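Local coordinates for lipoprotein (Bacillus anthracis, PDB 4JG9), which is a putative lipoprotein of unknown function, presumably tethered to the cell surface through a lipid-modified N-terminus, and may bind lipid, at residues 53-58 and 168-172; 107-111 and 149-154. One frame throughout, in Å; residues are numbered along the deposited sequence.

Interaction 1 (53-58 and 168-172); sequences VNWEET and QFVIT
An irregular segment, 53-58, packs across strand 164-173, neighbour of 153-161 in an antiparallel sheet, and its contact with 168-172 is centred on Val170. Both branches of this valine face the loop's bend: CG2 meets CG1 of Val53 at 3.8 Å, while Val170 CG1 sits 3.5 Å from Glu56 O and approaches the Trp55 ring obliquely. The bend is an inverse gamma turn centred on Trp55, closed by Glu56 N to Asn54 O. Val53 CG1 lies over one face of the Trp55 indole, offset toward the rim.

Beyond the turn, Thr58 grips Val170 O twice. Its backbone N donates an almost straight bond (3.1 Å, 167° at the hydrogen), tilted from the carbonyl plane, and its OG1 donates in that plane onto a lone pair, also at 3.1 Å. With chi1 at -65°, OG1 stays beside the backbone N, bringing both donors to one acceptor. The Glu57 side chain crosses Thr172 at about a right angle, and a water bridges Glu57 OE1 to Thr172 N. Val53 CG2 rests against Gln168, whose NE2 is held by Asn158 and Val49 O. This is loop-on-strand packing, pinned by a carbonyl oxygen that accepts two hydrogen bonds.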
# COMPACT_ATOMS: atom_id res chain seq x y z
N VAL A 53 10.48 -19.53 6.53
CA VAL A 53 10.73 -18.51 7.52
C VAL A 53 10.78 -19.16 8.90
O VAL A 53 9.92 -19.96 9.25
CB VAL A 53 9.66 -17.39 7.47
CG1 VAL A 53 9.75 -16.49 8.70
CG2 VAL A 53 9.80 -16.58 6.18
N ASN A 54 11.80 -18.81 9.66
CA ASN A 54 11.90 -19.31 11.01
C ASN A 54 11.32 -18.20 11.85
O ASN A 54 11.88 -17.11 11.91
CB ASN A 54 13.36 -19.56 11.37
CG ASN A 54 13.53 -20.17 12.74
OD1 ASN A 54 12.57 -20.64 13.35
ND2 ASN A 54 14.75 -20.15 13.24
N TRP A 55 10.20 -18.46 12.49
CA TRP A 55 9.51 -17.40 13.20
C TRP A 55 10.06 -17.15 14.58
O TRP A 55 9.44 -17.43 15.59
CB TRP A 55 8.00 -17.65 13.21
CG TRP A 55 7.39 -17.27 11.91
CD1 TRP A 55 7.09 -18.10 10.88
CD2 TRP A 55 7.04 -15.95 11.48
NE1 TRP A 55 6.56 -17.38 9.84
CE2 TRP A 55 6.52 -16.06 10.19
CE3 TRP A 55 7.11 -14.70 12.08
CZ2 TRP A 55 6.07 -14.97 9.48
CZ3 TRP A 55 6.67 -13.61 11.37
CH2 TRP A 55 6.15 -13.75 10.09
N GLU A 56 11.26 -16.60 14.59
CA GLU A 56 11.95 -16.21 15.79
C GLU A 56 12.68 -14.93 15.47
O GLU A 56 13.13 -14.74 14.34
CB GLU A 56 12.94 -17.30 16.17
CG GLU A 56 13.56 -17.16 17.54
CD GLU A 56 14.47 -18.32 17.89
OE1 GLU A 56 14.27 -19.42 17.36
OE2 GLU A 56 15.40 -18.12 18.69
N GLU A 57 12.83 -14.05 16.45
CA GLU A 57 13.53 -12.80 16.24
C GLU A 57 14.95 -13.09 15.77
O GLU A 57 15.61 -13.98 16.30
CB GLU A 57 13.58 -12.00 17.54
CG GLU A 57 14.36 -10.71 17.43
CD GLU A 57 14.44 -9.97 18.76
OE1 GLU A 57 14.21 -8.74 18.77
OE2 GLU A 57 14.74 -10.61 19.78
N THR A 58 15.39 -12.37 14.73
CA THR A 58 16.75 -12.50 14.23
C THR A 58 17.73 -12.03 15.31
O THR A 58 17.53 -10.98 15.93
CB THR A 58 16.95 -11.65 12.95
OG1 THR A 58 16.12 -12.17 11.91
CG2 THR A 58 18.37 -11.71 12.49
N GLN A 168 15.40 -11.74 3.47
CA GLN A 168 14.33 -11.54 4.43
C GLN A 168 14.84 -11.78 5.85
O GLN A 168 15.80 -12.52 6.05
CB GLN A 168 13.18 -12.50 4.13
CG GLN A 168 13.44 -13.95 4.52
CD GLN A 168 12.40 -14.92 3.99
OE1 GLN A 168 12.57 -16.13 4.09
NE2 GLN A 168 11.33 -14.39 3.40
N PHE A 169 14.23 -11.14 6.84
CA PHE A 169 14.51 -11.48 8.23
C PHE A 169 13.37 -11.06 9.15
O PHE A 169 12.51 -10.28 8.76
CB PHE A 169 15.88 -10.96 8.71
CG PHE A 169 16.01 -9.47 8.72
CD1 PHE A 169 15.68 -8.74 9.85
CD2 PHE A 169 16.48 -8.80 7.61
CE1 PHE A 169 15.80 -7.35 9.87
CE2 PHE A 169 16.59 -7.41 7.62
CZ PHE A 169 16.25 -6.69 8.75
N VAL A 170 13.36 -11.61 10.36
CA VAL A 170 12.26 -11.41 11.29
C VAL A 170 12.63 -10.44 12.40
O VAL A 170 13.72 -10.51 12.97
CB VAL A 170 11.81 -12.77 11.89
CG1 VAL A 170 10.81 -12.56 13.00
CG2 VAL A 170 11.20 -13.64 10.80
N ILE A 171 11.72 -9.53 12.71
CA ILE A 171 11.94 -8.58 13.79
C ILE A 171 10.79 -8.66 14.77
O ILE A 171 9.77 -9.28 14.48
CB ILE A 171 12.08 -7.13 13.25
CG1 ILE A 171 10.83 -6.72 12.48
CG2 ILE A 171 13.29 -7.02 12.32
CD1 ILE A 171 10.11 -5.58 13.09
N THR A 172 10.97 -8.05 15.94
CA THR A 172 9.93 -8.03 16.96
C THR A 172 9.40 -6.62 17.14
O THR A 172 10.17 -5.67 17.26
CB THR A 172 10.48 -8.48 18.31
OG1 THR A 172 11.09 -9.77 18.18
CG2 THR A 172 9.36 -8.55 19.34
O HOH W 1 13.71 -6.53 16.56

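Interaction 2 (107-111 and 149-154)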
# COMPACT_ATOMS: atom_id res chain seq x y z
N ILE A 107 8.47 -5.46 2.04
CA ILE A 107 7.11 -5.96 2.16
C ILE A 107 7.02 -6.82 3.41
O ILE A 107 7.67 -7.86 3.50
CB ILE A 107 6.74 -6.82 0.96
CG1 ILE A 107 6.90 -6.02 -0.34
CG2 ILE A 107 5.34 -7.38 1.11
CD1 ILE A 107 6.40 -6.75 -1.57
N ALA A 108 6.18 -6.40 4.36
CA ALA A 108 6.11 -7.05 5.67
C ALA A 108 4.87 -7.91 5.84
O ALA A 108 3.79 -7.61 5.29
CB ALA A 108 6.17 -6.00 6.77
N LEU A 109 5.02 -9.00 6.58
CA LEU A 109 3.87 -9.81 6.98
C LEU A 109 4.01 -10.21 8.43
O LEU A 109 5.08 -10.63 8.88
CB LEU A 109 3.73 -11.06 6.12
CG LEU A 109 3.30 -10.78 4.68
CD1 LEU A 109 4.49 -10.90 3.74
CD2 LEU A 109 2.15 -11.69 4.27
N LYS A 110 2.91 -10.10 9.16
CA LYS A 110 2.90 -10.53 10.54
C LYS A 110 2.88 -12.05 10.58
O LYS A 110 2.46 -12.70 9.62
CB LYS A 110 1.69 -9.96 11.27
CG LYS A 110 1.83 -10.02 12.78
CD LYS A 110 0.68 -9.35 13.47
CE LYS A 110 0.94 -9.36 14.97
NZ LYS A 110 -0.17 -8.75 15.75
N GLN A 111 3.35 -12.60 11.69
CA GLN A 111 3.28 -14.03 11.90
C GLN A 111 1.83 -14.47 11.81
O GLN A 111 0.95 -13.83 12.38
CB GLN A 111 3.83 -14.38 13.26
CG GLN A 111 3.98 -15.84 13.49
CD GLN A 111 4.57 -16.13 14.84
OE1 GLN A 111 4.53 -15.27 15.73
NE2 GLN A 111 5.13 -17.32 15.01
N LEU A 149 5.04 -0.42 12.32
CA LEU A 149 4.28 -1.67 12.25
C LEU A 149 2.97 -1.51 13.01
O LEU A 149 2.95 -0.95 14.11
CB LEU A 149 5.07 -2.84 12.85
CG LEU A 149 6.15 -3.54 12.03
CD1 LEU A 149 5.64 -3.75 10.61
CD2 LEU A 149 7.46 -2.77 12.05
N PRO A 150 1.87 -2.00 12.43
CA PRO A 150 0.53 -1.77 12.99
C PRO A 150 0.22 -2.48 14.30
O PRO A 150 -0.67 -2.02 15.01
CB PRO A 150 -0.41 -2.29 11.89
CG PRO A 150 0.42 -3.22 11.08
CD PRO A 150 1.83 -2.71 11.14
N SER A 151 0.92 -3.56 14.63
CA SER A 151 0.61 -4.25 15.89
C SER A 151 1.83 -4.99 16.39
O SER A 151 2.74 -5.28 15.62
CB SER A 151 -0.57 -5.21 15.73
OG SER A 151 -0.21 -6.36 14.99
N SER A 152 1.83 -5.30 17.69
CA SER A 152 2.98 -5.96 18.31
C SER A 152 3.01 -7.45 18.01
O SER A 152 1.97 -8.11 17.96
CB SER A 152 2.95 -5.75 19.82
OG SER A 152 1.89 -6.49 20.41
N GLY A 153 4.22 -7.97 17.86
CA GLY A 153 4.43 -9.38 17.56
C GLY A 153 5.60 -9.54 16.62
O GLY A 153 6.35 -8.60 16.38
N LEU A 154 5.74 -10.74 16.05
CA LEU A 154 6.80 -10.99 15.09
C LEU A 154 6.33 -10.65 13.67
O LEU A 154 5.18 -10.92 13.29
CB LEU A 154 7.26 -12.45 15.17
CG LEU A 154 7.89 -12.93 16.49
CD1 LEU A 154 8.13 -14.43 16.50
CD2 LEU A 154 9.20 -12.21 16.73
O HOH W 2 3.67 -12.94 16.53
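Where antiparallel strands 102-110 and 153-161 reach one end of their pairing, a backbone bond and a lysine tie 107-111 to the loop that leads into the second strand. Gln111 N donates to Leu154 O at 3.0 Å, with 158° at the hydrogen and the donor tilted 29° from the carbonyl plane. The same oxygen receives a CA-H...O contact from Lys110, whose CG also passes 3.5 Å from it. Two residues further into each strand, Leu109 pairs with Val156 through the backbone, so the contact carries the pairing of 102-110 and 153-161 to its end.

Lys110 reaches out fully extended, with CG anti to the backbone N (chi1 -163°), along the backbone of the loop. Its NZ lies 2.5 Å from Ser151 OG, short for a hydrogen bond and so to be read with caution, and bonds Ser152 O from above the carbonyl plane at 3.1 Å. Ser151 OG has a further partner, Thr37 O of the second subunit, and Gln38 of that subunit packs on Lys110, which places the lysine end at the subunit interface. The aliphatic chain runs past Gly153, whose CA is 4.3 Å from Lys110 CE.

Gln111 and Leu154 lie side by side, pointing the same way, with Gln111 OE1 3.8 Å from Leu154 CD1. A water joins Gln111 OE1 (2.6 Å) to Leu154 N. Deeper in, Ala108 CB just meets Leu149 CD1 at 4.5 Å. Together these contacts form the end of an antiparallel strand pair, its last backbone bond supplemented by a lysine and a water.

Overall arrangement
Both interactions engage the same antiparallel sheet, in which strands 153-161 and 164-173 are neighbours, and their centres lie 10 Å apart. Interaction 1 is a surface contact that lays a loop against strand 164-173, with apolar packing on a valine and one carbonyl gripped twice, by an amide and a hydroxyl. Interaction 2 is partly buried, joins strand ends, and adds a lysine to a single main-chain hydrogen bond, with part of it facing the second subunit. They meet at Trp55, whose CH2 touches Gln111 CA at 3.4 Å, and at Leu154, whose CD2 packs on Thr172 OG1. A water bridging a glutamate or glutamine oxygen to a strand amide occurs in both.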